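Local coordinates for truncated hemoglobin from geobacillus stearothermophilus (PDB 2BKM), which binds haem and probably reversibly binds oxygen and other small ligands at its iron, as a truncated hemoglobin of the globin superfamily, at residues 17-28 and 41-52. Numbering follows the deposited sequence.
Sequences AKLVEAFYRRVA and LTETAHKQKQFL. Unlike the reference sequence in segment 41-52: H46 (reference Arg). With HEM (protoporphyrin IX containing Fe), chain D; ACT (acetate ion), chain E.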
loop_
_atom_site.group_PDB
_atom_site.type_symbol
_atom_site.label_atom_id
_atom_site.label_comp_id
_atom_site.label_asym_id
_atom_site.label_seq_id
_atom_site.Cartn_x
_atom_site.Cartn_y
_atom_site.Cartn_z
ATOM N N ALA A 17 -6.851 -9.092 -0.908
ATOM C CA ALA A 17 -6.378 -9.763 -2.112
ATOM C C ALA A 17 -6.754 -9.004 -3.373
ATOM O O ALA A 17 -5.923 -8.834 -4.269
ATOM C CB ALA A 17 -6.971 -11.162 -2.180
ATOM N N LYS A 18 -8.024 -8.613 -3.466
ATOM C CA LYS A 18 -8.487 -7.940 -4.632
ATOM C C LYS A 18 -7.768 -6.612 -4.787
ATOM O O LYS A 18 -7.387 -6.230 -5.859
ATOM C CB LYS A 18 -9.985 -7.658 -4.494
ATOM C CG LYS A 18 -10.854 -8.825 -4.824
ATOM C CD LYS A 18 -12.274 -8.439 -4.520
ATOM C CE LYS A 18 -13.248 -9.319 -5.259
ATOM N NZ LYS A 18 -14.585 -8.699 -5.140
ATOM N N LEU A 19 -7.621 -5.926 -3.661
ATOM C CA LEU A 19 -7.006 -4.606 -3.657
ATOM C C LEU A 19 -5.569 -4.665 -4.153
ATOM O O LEU A 19 -5.157 -3.859 -4.996
ATOM C CB LEU A 19 -7.045 -4.015 -2.244
ATOM C CG LEU A 19 -6.461 -2.595 -2.176
ATOM C CD1 LEU A 19 -7.234 -1.640 -3.075
ATOM C CD2 LEU A 19 -6.530 -2.155 -0.718
ATOM N N VAL A 20 -4.804 -5.617 -3.625
ATOM C CA VAL A 20 -3.410 -5.745 -4.020
ATOM C C VAL A 20 -3.274 -6.061 -5.493
ATOM O O VAL A 20 -2.464 -5.475 -6.155
ATOM C CB VAL A 20 -2.728 -6.818 -3.141
ATOM C CG1 VAL A 20 -1.416 -7.278 -3.752
ATOM C CG2 VAL A 20 -2.555 -6.265 -1.759
ATOM N N GLU A 21 -4.093 -6.989 -5.976
ATOM C CA GLU A 21 -4.077 -7.322 -7.396
ATOM C C GLU A 21 -4.325 -6.064 -8.239
ATOM O O GLU A 21 -3.586 -5.773 -9.174
ATOM C CB GLU A 21 -5.154 -8.369 -7.667
ATOM C CG GLU A 21 -5.125 -8.861 -9.107
ATOM C CD GLU A 21 -6.437 -9.511 -9.570
ATOM O OE1 GLU A 21 -7.435 -9.584 -8.797
ATOM O OE2 GLU A 21 -6.463 -9.938 -10.752
ATOM N N ALA A 22 -5.352 -5.292 -7.872
ATOM C CA ALA A 22 -5.660 -4.117 -8.645
ATOM C C ALA A 22 -4.564 -3.059 -8.543
ATOM O O ALA A 22 -4.213 -2.397 -9.518
ATOM C CB ALA A 22 -7.008 -3.574 -8.179
ATOM N N PHE A 23 -4.037 -2.908 -7.344
ATOM C CA PHE A 23 -3.017 -1.926 -7.082
ATOM C C PHE A 23 -1.762 -2.155 -7.956
ATOM O O PHE A 23 -1.255 -1.228 -8.570
ATOM C CB PHE A 23 -2.681 -1.926 -5.593
ATOM C CG PHE A 23 -1.601 -0.935 -5.230
ATOM C CD1 PHE A 23 -0.376 -1.404 -4.775
ATOM C CD2 PHE A 23 -1.787 0.437 -5.373
ATOM C CE1 PHE A 23 0.626 -0.515 -4.436
ATOM C CE2 PHE A 23 -0.781 1.339 -5.044
ATOM C CZ PHE A 23 0.423 0.869 -4.574
ATOM N N TYR A 24 -1.299 -3.405 -7.996
ATOM C CA TYR A 24 -0.051 -3.634 -8.737
ATOM C C TYR A 24 -0.238 -3.543 -10.224
ATOM O O TYR A 24 0.721 -3.199 -10.942
ATOM C CB TYR A 24 0.708 -4.878 -8.286
ATOM C CG TYR A 24 1.310 -4.568 -6.958
ATOM C CD1 TYR A 24 0.804 -5.116 -5.795
ATOM C CD2 TYR A 24 2.343 -3.646 -6.871
ATOM C CE1 TYR A 24 1.333 -4.766 -4.565
ATOM C CE2 TYR A 24 2.872 -3.283 -5.667
ATOM C CZ TYR A 24 2.356 -3.848 -4.503
ATOM O OH TYR A 24 2.864 -3.489 -3.277
ATOM N N ARG A 25 -1.459 -3.790 -10.708
ATOM C CA ARG A 25 -1.684 -3.495 -12.124
ATOM C C ARG A 25 -1.519 -1.995 -12.406
ATOM O O ARG A 25 -1.004 -1.600 -13.458
ATOM C CB ARG A 25 -3.074 -3.934 -12.572
ATOM C CG ARG A 25 -3.235 -5.426 -12.657
ATOM C CD ARG A 25 -4.532 -5.732 -13.424
ATOM N NE ARG A 25 -5.728 -5.317 -12.687
ATOM C CZ ARG A 25 -6.370 -6.117 -11.843
ATOM N NH1 ARG A 25 -7.457 -5.692 -11.204
ATOM N NH2 ARG A 25 -5.915 -7.352 -11.640
ATOM N N ARG A 26 -1.967 -1.146 -11.472
ATOM C CA ARG A 26 -1.826 0.287 -11.646
ATOM C C ARG A 26 -0.376 0.718 -11.502
ATOM O O ARG A 26 0.089 1.569 -12.227
ATOM C CB ARG A 26 -2.695 1.041 -10.637
ATOM C CG ARG A 26 -4.218 0.857 -10.735
ATOM C CD ARG A 26 -4.820 0.909 -12.121
ATOM N NE ARG A 26 -6.266 1.028 -11.919
ATOM C CZ ARG A 26 -7.008 2.067 -12.296
ATOM N NH1 ARG A 26 -6.488 3.095 -12.968
ATOM N NH2 ARG A 26 -8.295 2.054 -12.011
ATOM N N VAL A 27 0.333 0.138 -10.531
ATOM C CA VAL A 27 1.716 0.476 -10.327
ATOM C C VAL A 27 2.512 0.147 -11.556
ATOM O O VAL A 27 3.342 0.945 -11.970
ATOM C CB VAL A 27 2.281 -0.277 -9.094
ATOM C CG1 VAL A 27 3.794 -0.130 -9.021
ATOM C CG2 VAL A 27 1.627 0.257 -7.794
ATOM N N ALA A 28 2.239 -1.012 -12.143
ATOM C CA ALA A 28 3.018 -1.435 -13.311
ATOM C C ALA A 28 2.871 -0.426 -14.437
ATOM O O ALA A 28 3.799 -0.277 -15.242
ATOM C CB ALA A 28 2.584 -2.821 -13.764
ATOM N N LEU A 41 6.168 -8.251 -10.469
ATOM C CA LEU A 41 5.638 -7.805 -9.190
ATOM C C LEU A 41 5.063 -8.898 -8.350
ATOM O O LEU A 41 4.412 -8.633 -7.336
ATOM C CB LEU A 41 4.592 -6.723 -9.444
ATOM C CG LEU A 41 5.161 -5.425 -10.039
ATOM C CD1 LEU A 41 4.050 -4.618 -10.677
ATOM C CD2 LEU A 41 5.915 -4.605 -9.008
ATOM N N THR A 42 5.311 -10.144 -8.728
ATOM C CA THR A 42 4.760 -11.269 -7.979
ATOM C C THR A 42 5.172 -11.218 -6.518
ATOM O O THR A 42 4.348 -11.294 -5.631
ATOM C CB THR A 42 5.201 -12.608 -8.635
ATOM O OG1 THR A 42 4.726 -12.612 -9.977
ATOM C CG2 THR A 42 4.609 -13.824 -7.890
ATOM N N GLU A 43 6.462 -11.097 -6.254
ATOM C CA GLU A 43 6.924 -11.128 -4.900
ATOM C C GLU A 43 6.453 -9.899 -4.129
ATOM O O GLU A 43 6.070 -9.985 -2.963
ATOM C CB GLU A 43 8.436 -11.194 -4.896
ATOM C CG GLU A 43 9.023 -11.388 -3.572
ATOM C CD GLU A 43 10.542 -11.424 -3.651
ATOM O OE1 GLU A 43 11.085 -11.540 -4.780
ATOM O OE2 GLU A 43 11.199 -11.309 -2.590
ATOM N N THR A 44 6.461 -8.754 -4.815
ATOM C CA THR A 44 6.050 -7.524 -4.161
ATOM C C THR A 44 4.607 -7.633 -3.698
ATOM O O THR A 44 4.260 -7.226 -2.590
ATOM C CB THR A 44 6.135 -6.371 -5.162
ATOM O OG1 THR A 44 7.453 -6.351 -5.734
ATOM C CG2 THR A 44 5.848 -5.061 -4.455
ATOM N N ALA A 45 3.759 -8.142 -4.584
ATOM C CA ALA A 45 2.350 -8.258 -4.274
ATOM C C ALA A 45 2.143 -9.225 -3.126
ATOM O O ALA A 45 1.316 -8.972 -2.242
ATOM C CB ALA A 45 1.584 -8.734 -5.488
ATOM N N HIS A 46 2.910 -10.315 -3.098
ATOM C CA HIS A 46 2.797 -11.252 -2.007
ATOM C C HIS A 46 3.115 -10.560 -0.691
ATOM O O HIS A 46 2.396 -10.664 0.278
ATOM C CB HIS A 46 3.761 -12.417 -2.264
ATOM C CG HIS A 46 3.969 -13.309 -1.094
ATOM N ND1 HIS A 46 2.977 -14.118 -0.581
ATOM C CD2 HIS A 46 5.075 -13.548 -0.351
ATOM C CE1 HIS A 46 3.463 -14.812 0.435
ATOM N NE2 HIS A 46 4.730 -14.476 0.600
ATOM N N LYS A 47 4.197 -9.801 -0.688
ATOM C CA LYS A 47 4.618 -9.146 0.536
ATOM C C LYS A 47 3.616 -8.100 0.959
ATOM O O LYS A 47 3.348 -7.950 2.119
ATOM C CB LYS A 47 5.954 -8.456 0.321
ATOM C CG LYS A 47 7.139 -9.407 0.235
ATOM C CD LYS A 47 8.397 -8.631 -0.138
ATOM C CE LYS A 47 9.622 -9.518 -0.045
ATOM N NZ LYS A 47 10.834 -8.726 -0.421
ATOM N N GLN A 48 3.072 -7.363 -0.008
ATOM C CA GLN A 48 2.110 -6.332 0.330
ATOM C C GLN A 48 0.810 -6.914 0.858
ATOM O O GLN A 48 0.193 -6.343 1.744
ATOM C CB GLN A 48 1.812 -5.505 -0.914
ATOM C CG GLN A 48 0.994 -4.237 -0.652
ATOM C CD GLN A 48 1.782 -3.205 0.142
ATOM O OE1 GLN A 48 2.361 -2.276 -0.462
ATOM N NE2 GLN A 48 1.849 -3.359 1.459
ATOM N N LYS A 49 0.380 -8.028 0.288
ATOM C CA LYS A 49 -0.797 -8.682 0.848
ATOM C C LYS A 49 -0.556 -9.044 2.314
ATOM O O LYS A 49 -1.391 -8.812 3.187
ATOM C CB LYS A 49 -1.151 -9.916 0.050
ATOM C CG LYS A 49 -2.363 -10.589 0.638
ATOM C CD LYS A 49 -3.038 -11.583 -0.261
ATOM C CE LYS A 49 -4.560 -11.601 0.001
ATOM N NZ LYS A 49 -5.143 -11.430 1.409
ATOM N N GLN A 50 0.627 -9.609 2.590
ATOM C CA GLN A 50 0.972 -9.940 3.975
ATOM C C GLN A 50 1.048 -8.701 4.854
ATOM O O GLN A 50 0.499 -8.657 5.953
ATOM C CB GLN A 50 2.318 -10.665 4.028
ATOM C CG GLN A 50 2.268 -12.007 3.355
ATOM C CD GLN A 50 3.618 -12.630 3.311
ATOM O OE1 GLN A 50 4.602 -11.979 2.987
ATOM N NE2 GLN A 50 3.683 -13.891 3.665
ATOM N N PHE A 51 1.690 -7.651 4.334
ATOM C CA PHE A 51 1.850 -6.455 5.108
ATOM C C PHE A 51 0.518 -5.780 5.428
ATOM O O PHE A 51 0.280 -5.420 6.555
ATOM C CB PHE A 51 2.775 -5.455 4.415
ATOM C CG PHE A 51 2.915 -4.216 5.202
ATOM C CD1 PHE A 51 3.691 -4.227 6.346
ATOM C CD2 PHE A 51 2.167 -3.057 4.887
ATOM C CE1 PHE A 51 3.761 -3.071 7.172
ATOM C CE2 PHE A 51 2.225 -1.926 5.673
ATOM C CZ PHE A 51 3.006 -1.907 6.830
ATOM N N LEU A 52 -0.313 -5.611 4.408
ATOM C CA LEU A 52 -1.544 -4.877 4.619
ATOM C C LEU A 52 -2.457 -5.654 5.567
ATOM O O LEU A 52 -3.131 -5.064 6.400
ATOM C CB LEU A 52 -2.250 -4.624 3.296
ATOM C CG LEU A 52 -1.546 -3.590 2.397
ATOM C CD1 LEU A 52 -2.294 -3.518 1.109
ATOM C CD2 LEU A 52 -1.481 -2.234 3.098
HETATM C CHA HEM D . 8.525 -2.334 -1.002
HETATM C CHB HEM D . 8.056 1.789 -3.442
HETATM C CHC HEM D . 4.932 3.311 -0.062
HETATM C CHD HEM D . 4.679 -1.152 1.689
HETATM C C1A HEM D . 8.607 -1.352 -1.949
HETATM C C2A HEM D . 9.468 -1.437 -3.109
HETATM C C3A HEM D . 9.336 -0.295 -3.781
HETATM C C4A HEM D . 8.403 0.535 -3.065
HETATM C CMA HEM D . 10.043 0.071 -5.099
HETATM C CAA HEM D . 10.338 -2.648 -3.490
HETATM C CBA HEM D . 9.439 -3.781 -3.949
HETATM C CGA HEM D . 10.141 -5.123 -4.011
HETATM O O1A HEM D . 11.399 -5.220 -3.825
HETATM O O2A HEM D . 9.438 -6.145 -4.217
HETATM C C1B HEM D . 7.208 2.562 -2.704
HETATM C C2B HEM D . 6.894 3.950 -2.981
HETATM C C3B HEM D . 6.063 4.364 -2.031
HETATM C C4B HEM D . 5.781 3.284 -1.115
HETATM C CMB HEM D . 7.404 4.778 -4.179
HETATM C CAB HEM D . 5.468 5.760 -1.939
HETATM C CBB HEM D . 5.181 6.347 -0.770
HETATM C C1C HEM D . 4.516 2.211 0.658
HETATM C C2C HEM D . 3.400 2.174 1.572
HETATM C C3C HEM D . 3.372 0.918 2.039
HETATM C C4C HEM D . 4.435 0.159 1.429
HETATM C CMC HEM D . 2.444 3.351 1.927
HETATM C CAC HEM D . 2.375 0.265 3.009
HETATM C CBC HEM D . 1.430 0.902 3.685
HETATM C C1D HEM D . 5.712 -1.852 1.152
HETATM C C2D HEM D . 6.064 -3.189 1.561
HETATM C C3D HEM D . 7.254 -3.537 0.741
HETATM C C4D HEM D . 7.539 -2.372 -0.059
HETATM C CMD HEM D . 5.334 -4.064 2.589
HETATM C CAD HEM D . 8.019 -4.845 0.777
HETATM C CBD HEM D . 9.248 -4.688 1.683
HETATM C CGD HEM D . 10.039 -5.968 1.553
HETATM O O1D HEM D . 10.804 -6.145 0.548
HETATM O O2D HEM D . 9.830 -6.837 2.442
HETATM N NA HEM D . 7.978 -0.126 -1.959
HETATM N NB HEM D . 6.513 2.213 -1.563
HETATM N NC HEM D . 5.106 0.973 0.575
HETATM N ND HEM D . 6.601 -1.411 0.190
HETATM FE FE HEM D . 6.562 0.415 -0.673
HETATM C C ACT E . 4.738 -1.393 -2.448
HETATM O O ACT E . 3.730 -1.307 -3.145
HETATM O OXT ACT E . 5.045 -0.385 -1.843
HETATM C CH3 ACT E . 5.517 -2.648 -2.331
#
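Y24 points toward helix 42-52 and Y24 OH lies 3.1 Å from Q48 OE1, yet no hydrogen bond joins the two helices; the phenol instead hydrogen-bonds an acetate that was probably picked up during crystallisation. The Y24 OH to acetate O bond is very short, its exact length doubtful, and the other acetate oxygen, OXT, binds the haem iron FE at 2.1 Å. W88 NE1 also donates to this anion. With CG beside its own backbone N (chi1 -73°), the ring of Y24 is directed at helix 42-52, where small A45 lets it come close, CE1 3.6 Å from A45 CA. Y24 crosses Q48 at about a right angle, with ring and amide planes 14° apart, and F23 CD1 lies over the ring's centre. T44 works in two directions: its methyl CG2 packs on the phenol and the acetate methyl, while OG1 donates to haem propionate O2A at 2.5 Å. K47 NZ binds the other propionate. Farther along, branched V20 is a knob in the hole formed by A45, Q48, K49 and L52, and at the other end L41 CD1 packs on A28 CB, 3.9 Å away. K49 CE presses against A17 CB, and its NZ makes a salt bridge with E13. These are the B and E helices of the truncated-globin fold; their apolar seam opens into a polar distal pocket where Y24 and W88 hold the bound ligand and Q48 might assist with others.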